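Response regulator ChrA (Corynebacterium diphtheriae, PDB 4YN8) acts as the response regulator of a haem-sensing two-component system and probably binds DNA through a LuxR-type helix-turn-helix domain to regulate transcription. Local coordinates at residues Val50-Ile55 against Asp112-Thr117; Val8-Asp13 against Ser23-Phe28; Gly99-Asp104 against Ser108-Ala113; Thr64-Leu69 against Val77-Thr82. The protein carries 1 engineered substitution. All coordinates share one frame; numbering follows the deposited sequence.

Interaction 1 (Val50-Ile55 against Asp112-Thr117); sequences VVVTDI and DAVVAT. With MG (magnesium ion), chain F; SO4 (sulfate ion), chain B.
V50 and T117 make the close end of this contact, where strand 50-53 crosses residues 112-117 of helix 107-119, their N-to-C directions 136° apart. V50 divides its two methyls between successive turns of the helix: CG1, set anti to the backbone N (chi1 175°), lies 3.8 Å from CG2 of T117, while CG2 comes to 3.9 Å from the carbonyl oxygen of V114. T117 can offer a methyl to the strand because its hydroxyl is turned back on the helix, OG1 donating to A113 O at 2.7 Å, which gives the buried hydroxyl a partner; the same oxygen also accepts from T117 N, the two donors arriving from opposite faces of its carbonyl plane. Two residues along, the packing slackens: V52 CG2 and V114 CG2 stand 4.3 Å apart, and beyond them strand and helix no longer meet. The far end of 50-55 is instead hydrated and ionic. There D54 OD1 binds a magnesium ion at 2.3 Å, with D12, H14 and three waters as further ligands, and I55 N donates to sulfate O4 at 3.1 Å. A central parallel strand that delivers an aspartate to a magnesium ion at its C-terminal end is typical of the CheY-like receiver domain, in which D54 is probably the phosphoacceptor.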
loop_
_atom_site.group_PDB
_atom_site.type_symbol
_atom_site.label_atom_id
_atom_site.label_comp_id
_atom_site.label_asym_id
_atom_site.label_seq_id
_atom_site.Cartn_x
_atom_site.Cartn_y
_atom_site.Cartn_z
ATOM N N VAL A 50 3.649 -14.392 -18.496
ATOM C CA VAL A 50 3.130 -13.800 -17.257
ATOM C C VAL A 50 4.331 -13.369 -16.406
ATOM O O VAL A 50 5.272 -14.143 -16.256
ATOM C CB VAL A 50 2.292 -14.846 -16.479
ATOM C CG1 VAL A 50 1.875 -14.260 -15.162
ATOM C CG2 VAL A 50 1.017 -15.282 -17.273
ATOM N N VAL A 51 4.269 -12.177 -15.857
ATOM C CA VAL A 51 5.198 -11.759 -14.846
ATOM C C VAL A 51 4.562 -11.907 -13.468
ATOM O O VAL A 51 3.443 -11.367 -13.236
ATOM C CB VAL A 51 5.653 -10.294 -15.047
ATOM C CG1 VAL A 51 6.473 -9.810 -13.878
ATOM C CG2 VAL A 51 6.428 -10.122 -16.341
ATOM N N VAL A 52 5.241 -12.629 -12.599
ATOM C CA VAL A 52 4.780 -12.817 -11.225
ATOM C C VAL A 52 5.759 -12.056 -10.348
ATOM O O VAL A 52 6.946 -12.379 -10.306
ATOM C CB VAL A 52 4.718 -14.306 -10.855
ATOM C CG1 VAL A 52 4.333 -14.503 -9.393
ATOM C CG2 VAL A 52 3.758 -15.046 -11.785
ATOM N N THR A 53 5.268 -11.039 -9.628
ATOM C CA THR A 53 6.173 -10.142 -8.900
ATOM C C THR A 53 5.673 -9.816 -7.491
ATOM O O THR A 53 4.504 -9.830 -7.278
ATOM C CB THR A 53 6.399 -8.802 -9.660
ATOM O OG1 THR A 53 7.450 -8.025 -8.999
ATOM C CG2 THR A 53 5.192 -7.953 -9.746
ATOM N N ASP A 54 6.670 -9.686 -6.606
ATOM C CA ASP A 54 6.697 -9.027 -5.296
ATOM C C ASP A 54 6.402 -7.533 -5.379
ATOM O O ASP A 54 6.564 -6.932 -6.450
ATOM C CB ASP A 54 8.256 -9.143 -4.930
ATOM C CG ASP A 54 8.549 -9.100 -3.535
ATOM O OD1 ASP A 54 8.205 -10.064 -2.765
ATOM O OD2 ASP A 54 9.244 -8.141 -3.167
ATOM N N ILE A 55 6.072 -6.877 -4.247
ATOM C CA ILE A 55 5.998 -5.432 -4.214
ATOM C C ILE A 55 7.338 -4.792 -3.789
ATOM O O ILE A 55 7.923 -4.003 -4.543
ATOM C CB ILE A 55 4.880 -4.926 -3.262
ATOM C CG1 ILE A 55 3.549 -5.566 -3.590
ATOM C CG2 ILE A 55 4.873 -3.417 -3.228
ATOM C CD1 ILE A 55 2.470 -5.240 -2.572
ATOM N N ASP A 112 -4.228 -21.251 -10.479
ATOM C CA ASP A 112 -5.352 -20.655 -11.120
ATOM C C ASP A 112 -5.158 -19.162 -11.416
ATOM O O ASP A 112 -5.658 -18.668 -12.460
ATOM C CB ASP A 112 -6.590 -20.836 -10.249
ATOM C CG ASP A 112 -7.057 -22.309 -10.204
ATOM O OD1 ASP A 112 -6.437 -23.205 -10.859
ATOM O OD2 ASP A 112 -8.046 -22.593 -9.445
ATOM N N ALA A 113 -4.483 -18.469 -10.497
ATOM C CA ALA A 113 -4.129 -17.035 -10.707
ATOM C C ALA A 113 -3.175 -16.827 -11.886
ATOM O O ALA A 113 -3.351 -15.908 -12.693
ATOM C CB ALA A 113 -3.560 -16.412 -9.453
ATOM N N VAL A 114 -2.205 -17.716 -12.028
ATOM C CA VAL A 114 -1.336 -17.652 -13.209
ATOM C C VAL A 114 -2.093 -17.890 -14.500
ATOM O O VAL A 114 -1.954 -17.143 -15.504
ATOM C CB VAL A 114 -0.136 -18.588 -13.076
ATOM C CG1 VAL A 114 0.657 -18.629 -14.364
ATOM C CG2 VAL A 114 0.756 -18.136 -11.903
ATOM N N VAL A 115 -2.938 -18.889 -14.522
ATOM C CA VAL A 115 -3.712 -19.123 -15.716
ATOM C C VAL A 115 -4.639 -17.981 -16.052
ATOM O O VAL A 115 -4.747 -17.559 -17.204
ATOM C CB VAL A 115 -4.522 -20.459 -15.589
ATOM C CG1 VAL A 115 -5.505 -20.575 -16.743
ATOM C CG2 VAL A 115 -3.587 -21.670 -15.527
ATOM N N ALA A 116 -5.343 -17.454 -15.054
ATOM C CA ALA A 116 -6.264 -16.317 -15.249
ATOM C C ALA A 116 -5.555 -15.109 -15.797
ATOM O O ALA A 116 -6.010 -14.473 -16.718
ATOM C CB ALA A 116 -6.899 -15.940 -13.938
ATOM N N THR A 117 -4.364 -14.855 -15.255
ATOM C CA THR A 117 -3.551 -13.704 -15.681
ATOM C C THR A 117 -3.151 -13.859 -17.131
ATOM O O THR A 117 -3.229 -12.892 -17.893
ATOM C CB THR A 117 -2.333 -13.557 -14.768
ATOM O OG1 THR A 117 -2.798 -13.338 -13.416
ATOM C CG2 THR A 117 -1.458 -12.336 -15.155
HETATM MG MG MG F . 10.150 -10.256 -1.579
HETATM S S SO4 B . 5.729 -7.963 -0.457
HETATM O O1 SO4 B . 5.552 -9.270 0.202
HETATM O O2 SO4 B . 5.533 -6.902 0.533
HETATM O O3 SO4 B . 7.044 -7.696 -1.091
HETATM O O4 SO4 B . 4.690 -7.794 -1.570
HETATM O O HOH W 1 9.142 -9.089 -0.312
HETATM O O HOH W 2 10.766 -8.734 -3.035
HETATM O O HOH W 3 9.762 -12.143 -0.859
#

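Interaction 2 (Val8-Asp13 against Ser23-Phe28). With MG (magnesium ion), chain I; MG (magnesium ion), chain F.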
loop_
_atom_site.group_PDB
_atom_site.type_symbol
_atom_site.label_atom_id
_atom_site.label_comp_id
_atom_site.label_asym_id
_atom_site.label_seq_id
_atom_site.Cartn_x
_atom_site.Cartn_y
_atom_site.Cartn_z
ATOM N N VAL A 8 6.684 -18.203 -17.217
ATOM C CA VAL A 8 6.647 -17.208 -16.162
ATOM C C VAL A 8 7.989 -16.580 -15.890
ATOM O O VAL A 8 8.995 -17.302 -15.832
ATOM C CB VAL A 8 6.101 -17.838 -14.894
ATOM C CG1 VAL A 8 6.357 -16.948 -13.653
ATOM C CG2 VAL A 8 4.618 -18.103 -15.096
ATOM N N MET A 9 7.989 -15.277 -15.697
ATOM C CA MET A 9 9.107 -14.589 -15.060
ATOM C C MET A 9 8.730 -14.253 -13.633
ATOM O O MET A 9 7.713 -13.637 -13.404
ATOM C CB MET A 9 9.511 -13.311 -15.760
ATOM C CG MET A 9 10.677 -12.587 -15.059
ATOM S SD MET A 9 11.387 -11.371 -16.207
ATOM C CE MET A 9 13.079 -11.350 -15.663
ATOM N N LEU A 10 9.558 -14.694 -12.705
ATOM C CA LEU A 10 9.278 -14.581 -11.272
ATOM C C LEU A 10 10.261 -13.612 -10.679
ATOM O O LEU A 10 11.470 -13.819 -10.795
ATOM C CB LEU A 10 9.472 -15.946 -10.625
ATOM C CG LEU A 10 9.378 -15.990 -9.097
ATOM C CD1 LEU A 10 7.974 -15.598 -8.705
ATOM C CD2 LEU A 10 9.694 -17.396 -8.658
ATOM N N ILE A 11 9.757 -12.592 -10.002
ATOM C CA ILE A 11 10.563 -11.463 -9.528
ATOM C C ILE A 11 10.328 -11.291 -8.033
ATOM O O ILE A 11 9.171 -11.194 -7.589
ATOM C CB ILE A 11 10.167 -10.200 -10.264
ATOM C CG1 ILE A 11 10.265 -10.452 -11.771
ATOM C CG2 ILE A 11 11.075 -9.028 -9.863
ATOM C CD1 ILE A 11 10.098 -9.210 -12.618
ATOM N N ASP A 12 11.414 -11.300 -7.268
ATOM C CA ASP A 12 11.350 -11.116 -5.813
ATOM C C ASP A 12 12.767 -10.840 -5.363
ATOM O O ASP A 12 13.689 -11.549 -5.779
ATOM C CB ASP A 12 10.827 -12.411 -5.155
ATOM C CG ASP A 12 10.556 -12.277 -3.670
ATOM O OD1 ASP A 12 11.220 -11.511 -2.921
ATOM O OD2 ASP A 12 9.617 -12.998 -3.257
ATOM N N ASP A 13 12.918 -9.874 -4.472
ATOM C CA ASP A 13 14.255 -9.499 -3.989
ATOM C C ASP A 13 14.817 -10.453 -2.956
ATOM O O ASP A 13 16.019 -10.337 -2.574
ATOM C CB ASP A 13 14.232 -8.112 -3.394
ATOM C CG ASP A 13 15.635 -7.581 -3.093
ATOM O OD1 ASP A 13 16.519 -7.700 -3.970
ATOM O OD2 ASP A 13 15.811 -7.048 -1.984
ATOM N N SER A 23 9.508 -23.277 -6.811
ATOM C CA SER A 23 9.262 -24.712 -6.686
ATOM C C SER A 23 7.779 -25.008 -6.865
ATOM O O SER A 23 7.408 -25.927 -7.603
ATOM C CB SER A 23 9.777 -25.209 -5.335
ATOM O OG SER A 23 11.182 -25.253 -5.387
ATOM N N ILE A 24 6.929 -24.184 -6.257
ATOM C CA ILE A 24 5.496 -24.352 -6.410
ATOM C C ILE A 24 5.041 -24.152 -7.849
ATOM O O ILE A 24 4.275 -24.958 -8.411
ATOM C CB ILE A 24 4.709 -23.406 -5.511
ATOM C CG1 ILE A 24 4.940 -23.731 -4.037
ATOM C CG2 ILE A 24 3.236 -23.522 -5.843
ATOM C CD1 ILE A 24 4.559 -22.605 -3.108
ATOM N N LEU A 25 5.446 -23.052 -8.464
ATOM C CA LEU A 25 5.047 -22.804 -9.832
ATOM C C LEU A 25 5.472 -23.919 -10.799
ATOM O O LEU A 25 4.655 -24.383 -11.632
ATOM C CB LEU A 25 5.592 -21.441 -10.309
ATOM C CG LEU A 25 4.964 -20.213 -9.624
ATOM C CD1 LEU A 25 5.826 -18.987 -9.781
ATOM C CD2 LEU A 25 3.567 -19.941 -10.150
ATOM N N ASP A 26 6.741 -24.334 -10.678
ATOM C CA ASP A 26 7.312 -25.353 -11.589
ATOM C C ASP A 26 6.659 -26.707 -11.348
ATOM O O ASP A 26 6.585 -27.534 -12.284
ATOM C CB ASP A 26 8.830 -25.439 -11.415
ATOM C CG ASP A 26 9.594 -24.490 -12.320
ATOM O OD1 ASP A 26 9.146 -24.134 -13.461
ATOM O OD2 ASP A 26 10.718 -24.146 -11.909
ATOM N N SER A 27 6.095 -26.909 -10.155
ATOM C CA SER A 27 5.455 -28.187 -9.855
ATOM C C SER A 27 4.199 -28.454 -10.688
ATOM O O SER A 27 3.780 -29.622 -10.764
ATOM C CB SER A 27 5.139 -28.341 -8.370
ATOM O OG SER A 27 4.004 -27.602 -8.016
ATOM N N PHE A 28 3.557 -27.423 -11.251
ATOM C CA PHE A 28 2.445 -27.600 -12.160
ATOM C C PHE A 28 2.862 -27.926 -13.575
ATOM O O PHE A 28 3.712 -27.275 -14.143
ATOM C CB PHE A 28 1.499 -26.402 -12.139
ATOM C CG PHE A 28 0.841 -26.219 -10.802
ATOM C CD1 PHE A 28 -0.291 -26.952 -10.460
ATOM C CD2 PHE A 28 1.384 -25.349 -9.864
ATOM C CE1 PHE A 28 -0.863 -26.827 -9.194
ATOM C CE2 PHE A 28 0.805 -25.209 -8.605
ATOM C CZ PHE A 28 -0.320 -25.950 -8.284
HETATM MG MG MG I . 6.081 -27.129 -14.742
HETATM MG MG MG F . 10.150 -10.256 -1.579
HETATM O O HOH W 1 9.142 -9.089 -0.312
HETATM O O HOH W 2 10.766 -8.734 -3.035
HETATM O O HOH W 3 9.762 -12.143 -0.859
HETATM O O HOH W 4 6.400 -29.362 -14.921
HETATM O O HOH W 5 5.641 -27.108 -17.172
#
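Strand 8-11 runs out toward D12, and the turns of helix 15-26 that hold L25 run back over one face of the sheet; the closest CA pair, V8 and L25, is still 8.6 Å apart, so side chains must span the gap. L25 does this almost alone. With CG anti to the carbonyl carbon (chi1 -68°), its CD1 methyl reaches down over two alternate strand residues, standing 4.2 Å from L10 CD1 and 4.4 Å from V8 CG1. L10 and L25 meet at a slant through their methyl ends. Strand 6-11, helix 15-26 and strand 31-37 together form the first beta-alpha-beta unit of the receiver domain, and L110 and V114 of helix 107-119 pack on L25 as well. Each segment ends at a different magnesium ion. D12, just past the strand, binds one through OD1 at 2.1 Å. At the end of 23-28, the carbonyl oxygens D26 O and F28 O each lie 2.5 Å from the other ion, and I31 O is a further protein ligand. S27 OG turns back to I24 O at 2.7 Å, approaching 23° off the carbonyl plane. The D26 carboxylate is held on both oxygens, OD2 by a salt bridge to R22 and OD1 by V33 N.

Interaction 3 (Gly99-Asp104 against Ser108-Ala113). With SO4 (sulfate ion), chain B; SO4 (sulfate ion), chain E.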
loop_
_atom_site.group_PDB
_atom_site.type_symbol
_atom_site.label_atom_id
_atom_site.label_comp_id
_atom_site.label_asym_id
_atom_site.label_seq_id
_atom_site.Cartn_x
_atom_site.Cartn_y
_atom_site.Cartn_z
ATOM N N GLY A 99 -3.639 -9.429 -11.904
ATOM C CA GLY A 99 -4.002 -10.235 -10.734
ATOM C C GLY A 99 -3.267 -9.881 -9.474
ATOM O O GLY A 99 -2.179 -9.287 -9.517
ATOM N N TYR A 100 -3.863 -10.276 -8.352
ATOM C CA TYR A 100 -3.306 -10.071 -7.022
ATOM C C TYR A 100 -3.611 -11.361 -6.247
ATOM O O TYR A 100 -4.731 -11.890 -6.334
ATOM C CB TYR A 100 -4.007 -8.917 -6.271
ATOM C CG TYR A 100 -3.784 -7.573 -6.898
ATOM C CD1 TYR A 100 -4.556 -7.129 -7.960
ATOM C CD2 TYR A 100 -2.756 -6.814 -6.481
ATOM C CE1 TYR A 100 -4.266 -5.955 -8.600
ATOM C CE2 TYR A 100 -2.495 -5.566 -7.049
ATOM C CZ TYR A 100 -3.236 -5.176 -8.124
ATOM O OH TYR A 100 -2.929 -3.985 -8.711
ATOM N N LEU A 101 -2.642 -11.801 -5.471
ATOM C CA LEU A 101 -2.793 -13.003 -4.631
ATOM C C LEU A 101 -1.852 -12.921 -3.472
ATOM O O LEU A 101 -0.815 -12.258 -3.550
ATOM C CB LEU A 101 -2.492 -14.261 -5.455
ATOM C CG LEU A 101 -3.000 -15.573 -4.854
ATOM C CD1 LEU A 101 -4.500 -15.693 -4.937
ATOM C CD2 LEU A 101 -2.317 -16.766 -5.565
ATOM N N LEU A 102 -2.191 -13.564 -2.354
ATOM C CA LEU A 102 -1.228 -13.685 -1.290
ATOM C C LEU A 102 -0.253 -14.821 -1.510
ATOM O O LEU A 102 -0.601 -15.843 -2.055
ATOM C CB LEU A 102 -1.896 -13.862 0.075
ATOM C CG LEU A 102 -2.813 -12.733 0.524
ATOM C CD1 LEU A 102 -3.388 -13.059 1.904
ATOM C CD2 LEU A 102 -2.087 -11.429 0.548
ATOM N N LYS A 103 0.966 -14.650 -1.032
ATOM C CA LYS A 103 2.035 -15.659 -1.266
ATOM C C LYS A 103 1.810 -16.991 -0.604
ATOM O O LYS A 103 2.315 -17.993 -1.105
ATOM C CB LYS A 103 3.391 -15.157 -0.818
ATOM C CG LYS A 103 3.915 -13.998 -1.618
ATOM C CD LYS A 103 5.269 -13.484 -1.134
ATOM C CE LYS A 103 5.686 -12.294 -1.966
ATOM N NZ LYS A 103 6.666 -11.532 -1.223
ATOM N N ASP A 104 1.027 -17.005 0.461
ATOM C CA ASP A 104 0.663 -18.267 1.121
ATOM C C ASP A 104 -0.757 -18.763 0.827
ATOM O O ASP A 104 -1.310 -19.578 1.550
ATOM C CB ASP A 104 0.907 -18.116 2.609
ATOM C CG ASP A 104 0.015 -17.056 3.258
ATOM O OD1 ASP A 104 -0.830 -16.395 2.581
ATOM O OD2 ASP A 104 0.157 -16.899 4.505
ATOM N N SER A 108 -3.113 -24.440 -5.465
ATOM C CA SER A 108 -4.059 -24.477 -6.558
ATOM C C SER A 108 -4.521 -23.059 -6.952
ATOM O O SER A 108 -4.856 -22.780 -8.117
ATOM C CB SER A 108 -5.279 -25.339 -6.183
ATOM O OG SER A 108 -5.938 -24.801 -5.032
ATOM N N ALA A 109 -4.635 -22.221 -5.960
ATOM C CA ALA A 109 -5.014 -20.801 -6.174
ATOM C C ALA A 109 -3.915 -20.027 -6.883
ATOM O O ALA A 109 -4.214 -19.180 -7.743
ATOM C CB ALA A 109 -5.388 -20.115 -4.867
ATOM N N LEU A 110 -2.670 -20.327 -6.584
ATOM C CA LEU A 110 -1.564 -19.713 -7.318
ATOM C C LEU A 110 -1.592 -20.187 -8.782
ATOM O O LEU A 110 -1.475 -19.387 -9.677
ATOM C CB LEU A 110 -0.217 -20.035 -6.693
ATOM C CG LEU A 110 0.982 -19.492 -7.444
ATOM C CD1 LEU A 110 0.874 -17.975 -7.635
ATOM C CD2 LEU A 110 2.215 -19.822 -6.641
ATOM N N HIS A 111 -1.790 -21.491 -9.009
ATOM C CA HIS A 111 -1.929 -22.005 -10.362
ATOM C C HIS A 111 -3.046 -21.316 -11.101
ATOM O O HIS A 111 -2.882 -20.831 -12.221
ATOM C CB HIS A 111 -2.180 -23.537 -10.328
ATOM C CG HIS A 111 -2.659 -24.076 -11.629
ATOM N ND1 HIS A 111 -3.999 -24.051 -11.991
ATOM C CD2 HIS A 111 -1.994 -24.604 -12.682
ATOM C CE1 HIS A 111 -4.123 -24.516 -13.223
ATOM N NE2 HIS A 111 -2.926 -24.886 -13.646
ATOM N N ASP A 112 -4.228 -21.251 -10.479
ATOM C CA ASP A 112 -5.352 -20.655 -11.120
ATOM C C ASP A 112 -5.158 -19.162 -11.416
ATOM O O ASP A 112 -5.658 -18.668 -12.460
ATOM C CB ASP A 112 -6.590 -20.836 -10.249
ATOM C CG ASP A 112 -7.057 -22.309 -10.204
ATOM O OD1 ASP A 112 -6.437 -23.205 -10.859
ATOM O OD2 ASP A 112 -8.046 -22.593 -9.445
ATOM N N ALA A 113 -4.483 -18.469 -10.497
ATOM C CA ALA A 113 -4.129 -17.035 -10.707
ATOM C C ALA A 113 -3.175 -16.827 -11.886
ATOM O O ALA A 113 -3.351 -15.908 -12.693
ATOM C CB ALA A 113 -3.560 -16.412 -9.453
HETATM S S SO4 B . 5.729 -7.963 -0.457
HETATM O O1 SO4 B . 5.552 -9.270 0.202
HETATM O O2 SO4 B . 5.533 -6.902 0.533
HETATM O O3 SO4 B . 7.044 -7.696 -1.091
HETATM O O4 SO4 B . 4.690 -7.794 -1.570
HETATM S S SO4 E . -3.210 -26.822 -1.978
HETATM O O1 SO4 E . -2.232 -25.867 -1.279
HETATM O O2 SO4 E . -2.680 -28.211 -1.731
HETATM O O3 SO4 E . -3.373 -26.665 -3.465
HETATM O O4 SO4 E . -4.645 -26.784 -1.553
#
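L101 presses a single methyl, CD2, against the turn of helix that runs from A109 to A113. The segment begins at S108, whose backbone N donates to O3 of a sulfate at 3.0 Å; E107 N binds the same anion, which thus sits at the N-terminal end of helix 107-119. Next comes A109, its carbonyl oxygen 3.8 Å from L101 CD2. The tightest point follows at L110, where CD2 of L101 comes within 3.5 Å of the CA atom and 4.0 Å of CD1. L101 points its CB at the helix, and with CG anti to the backbone N (chi1 -163°) the CD2 branch meets the helix backbone. H111 faces the other way: ND1 donates to D112 OD1 at 2.8 Å, with the acceptor almost exactly in the ring plane and met on its anti side, while NE2 is bound to D30, fixing the ring's rotation from both ends. A113 closes the turn, CB lying 4.1 Å from L101 CD2. Strand and helix run antiparallel, and just past the strand the extended K103 sends NZ to sulfate O1, 2.9 Å away, and to D54. A lysine so placed just after strand 99-102, beside the metal-binding aspartate, is typical of the receiver-domain phosphorylation site.

Interaction 4 (Thr64-Leu69 against Val77-Thr82); sequences TLTRAL and VLILTT. With SO4 (sulfate ion), chain B.
T66 lies over the strand at a slant to both V77 and I79, and its hydroxyl rather than its methyl makes the approach. OG1 sits 3.6 Å from V77 CG1 and 3.6 Å from I79 CD1, wedged against two apolar ends; its polar need is met within the helix, by a hydrogen bond to G62 O. The torsion that allows both roles sets OG1 anti to the carbonyl carbon (chi1 -60°). I79 reaches the hydroxyl by stretching CD1 out along an extended chain. L69, one turn further on, stands at about a right angle to V77 and touches its other branch, CD1 to CG2 at 3.7 Å, so that V77 puts one methyl against each of two helix residues. Helix 62-72 and strand 77-81 are the second and third members of a beta-alpha-beta unit that starts with strand 50-53, and locally they run antiparallel, at 172°. On the reverse face of the strand, L78 packs against helix 107-119, placing the sheet between two helical layers. At the far end of the strand T81 OG1 donates to sulfate O4 at 2.7 Å; T85, K103 and the backbone N atoms of I55 and Q56 also hold this anion, consistent with a phosphate-binding pocket as in other receiver domains.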
loop_
_atom_site.group_PDB
_atom_site.type_symbol
_atom_site.label_atom_id
_atom_site.label_comp_id
_atom_site.label_asym_id
_atom_site.label_seq_id
_atom_site.Cartn_x
_atom_site.Cartn_y
_atom_site.Cartn_z
ATOM N N THR A 64 6.133 0.078 -9.616
ATOM C CA THR A 64 6.694 0.760 -10.755
ATOM C C THR A 64 6.761 -0.199 -11.940
ATOM O O THR A 64 6.464 0.190 -13.095
ATOM C CB THR A 64 8.098 1.284 -10.423
ATOM O OG1 THR A 64 7.952 2.156 -9.307
ATOM C CG2 THR A 64 8.708 1.998 -11.615
ATOM N N LEU A 65 7.158 -1.439 -11.687
ATOM C CA LEU A 65 7.208 -2.441 -12.749
ATOM C C LEU A 65 5.843 -2.692 -13.416
ATOM O O LEU A 65 5.714 -2.809 -14.657
ATOM C CB LEU A 65 7.754 -3.783 -12.209
ATOM C CG LEU A 65 7.691 -4.940 -13.184
ATOM C CD1 LEU A 65 8.638 -4.604 -14.340
ATOM C CD2 LEU A 65 8.039 -6.250 -12.457
ATOM N N THR A 66 4.808 -2.809 -12.574
ATOM C CA THR A 66 3.435 -2.969 -13.075
ATOM C C THR A 66 3.046 -1.842 -14.029
ATOM O O THR A 66 2.518 -2.110 -15.108
ATOM C CB THR A 66 2.427 -3.163 -11.918
ATOM O OG1 THR A 66 2.848 -4.360 -11.217
ATOM C CG2 THR A 66 1.006 -3.325 -12.426
ATOM N N ARG A 67 3.298 -0.610 -13.629
ATOM C CA ARG A 67 2.957 0.544 -14.456
ATOM C C ARG A 67 3.787 0.573 -15.738
ATOM O O ARG A 67 3.269 0.888 -16.833
ATOM C CB ARG A 67 3.132 1.833 -13.660
ATOM C CG ARG A 67 2.140 1.947 -12.492
ATOM C CD ARG A 67 0.708 2.227 -12.994
ATOM N NE ARG A 67 0.781 3.162 -14.147
ATOM C CZ ARG A 67 0.346 2.898 -15.381
ATOM N NH1 ARG A 67 -0.313 1.788 -15.604
ATOM N NH2 ARG A 67 0.520 3.796 -16.380
ATOM N N ALA A 68 5.044 0.201 -15.620
ATOM C CA ALA A 68 5.961 0.223 -16.766
ATOM C C ALA A 68 5.529 -0.774 -17.797
ATOM O O ALA A 68 5.511 -0.479 -19.033
ATOM C CB ALA A 68 7.409 0.004 -16.341
ATOM N N LEU A 69 5.171 -1.980 -17.335
ATOM C CA LEU A 69 4.691 -2.999 -18.271
ATOM C C LEU A 69 3.359 -2.617 -18.920
ATOM O O LEU A 69 3.129 -2.911 -20.115
ATOM C CB LEU A 69 4.623 -4.395 -17.646
ATOM C CG LEU A 69 6.008 -4.913 -17.186
ATOM C CD1 LEU A 69 5.892 -6.274 -16.498
ATOM C CD2 LEU A 69 7.040 -5.000 -18.278
ATOM N N VAL A 77 0.603 -8.987 -15.404
ATOM C CA VAL A 77 1.322 -9.104 -14.134
ATOM C C VAL A 77 0.404 -9.652 -13.037
ATOM O O VAL A 77 -0.760 -9.224 -12.926
ATOM C CB VAL A 77 1.824 -7.748 -13.680
ATOM C CG1 VAL A 77 2.485 -7.781 -12.297
ATOM C CG2 VAL A 77 2.737 -7.180 -14.761
ATOM N N LEU A 78 0.914 -10.634 -12.302
ATOM C CA LEU A 78 0.301 -11.098 -11.078
ATOM C C LEU A 78 1.168 -10.601 -9.932
ATOM O O LEU A 78 2.353 -10.970 -9.838
ATOM C CB LEU A 78 0.191 -12.643 -11.075
ATOM C CG LEU A 78 -0.140 -13.311 -9.749
ATOM C CD1 LEU A 78 -1.553 -12.824 -9.367
ATOM C CD2 LEU A 78 -0.084 -14.817 -9.957
ATOM N N ILE A 79 0.601 -9.763 -9.038
ATOM C CA ILE A 79 1.309 -9.277 -7.867
ATOM C C ILE A 79 1.011 -10.183 -6.690
ATOM O O ILE A 79 -0.165 -10.496 -6.410
ATOM C CB ILE A 79 0.886 -7.835 -7.509
ATOM C CG1 ILE A 79 1.412 -6.888 -8.560
ATOM C CG2 ILE A 79 1.360 -7.437 -6.123
ATOM C CD1 ILE A 79 0.926 -5.437 -8.378
ATOM N N LEU A 80 2.091 -10.597 -6.041
ATOM C CA LEU A 80 2.040 -11.412 -4.810
ATOM C C LEU A 80 2.462 -10.602 -3.624
ATOM O O LEU A 80 3.443 -9.847 -3.656
ATOM C CB LEU A 80 2.898 -12.630 -4.911
ATOM C CG LEU A 80 2.648 -13.593 -6.072
ATOM C CD1 LEU A 80 3.586 -14.799 -6.048
ATOM C CD2 LEU A 80 1.225 -14.054 -6.182
ATOM N N THR A 81 1.725 -10.753 -2.535
ATOM C CA THR A 81 2.132 -10.067 -1.324
ATOM C C THR A 81 1.758 -10.899 -0.114
ATOM O O THR A 81 1.411 -12.063 -0.252
ATOM C CB THR A 81 1.582 -8.645 -1.323
ATOM O OG1 THR A 81 2.262 -7.820 -0.356
ATOM C CG2 THR A 81 0.077 -8.607 -1.140
ATOM N N THR A 82 1.932 -10.321 1.077
ATOM C CA THR A 82 1.519 -10.977 2.327
ATOM C C THR A 82 0.453 -10.107 3.032
ATOM O O THR A 82 0.385 -8.893 2.883
ATOM C CB THR A 82 2.706 -11.235 3.280
ATOM O OG1 THR A 82 3.296 -10.018 3.719
ATOM C CG2 THR A 82 3.803 -12.022 2.577
HETATM S S SO4 B . 5.729 -7.963 -0.457
HETATM O O1 SO4 B . 5.552 -9.270 0.202
HETATM O O2 SO4 B . 5.533 -6.902 0.533
HETATM O O3 SO4 B . 7.044 -7.696 -1.091
HETATM O O4 SO4 B . 4.690 -7.794 -1.570
#

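How the interactions relate
From the N terminus, interaction 2 comes first, closing a short loop between strand 6-11 and the helix after it. Interaction 1 then opens on strand 50-53 and closes only at helix 107-119, spanning most of the remaining receiver domain. Within that span lies interaction 4, a helix-to-strand return, followed by interaction 3, whose second segment shares D112 and A113 with that of interaction 1. Backbone bonds join strand 50-53 to strands 6-11 and 77-81, and the latter to 99-102, making one parallel sheet. Interactions 1, 2 and 3 pack helices on one face of it, interaction 4 on the other, while D12, D54, T81 and K103 converge at the ion-binding end.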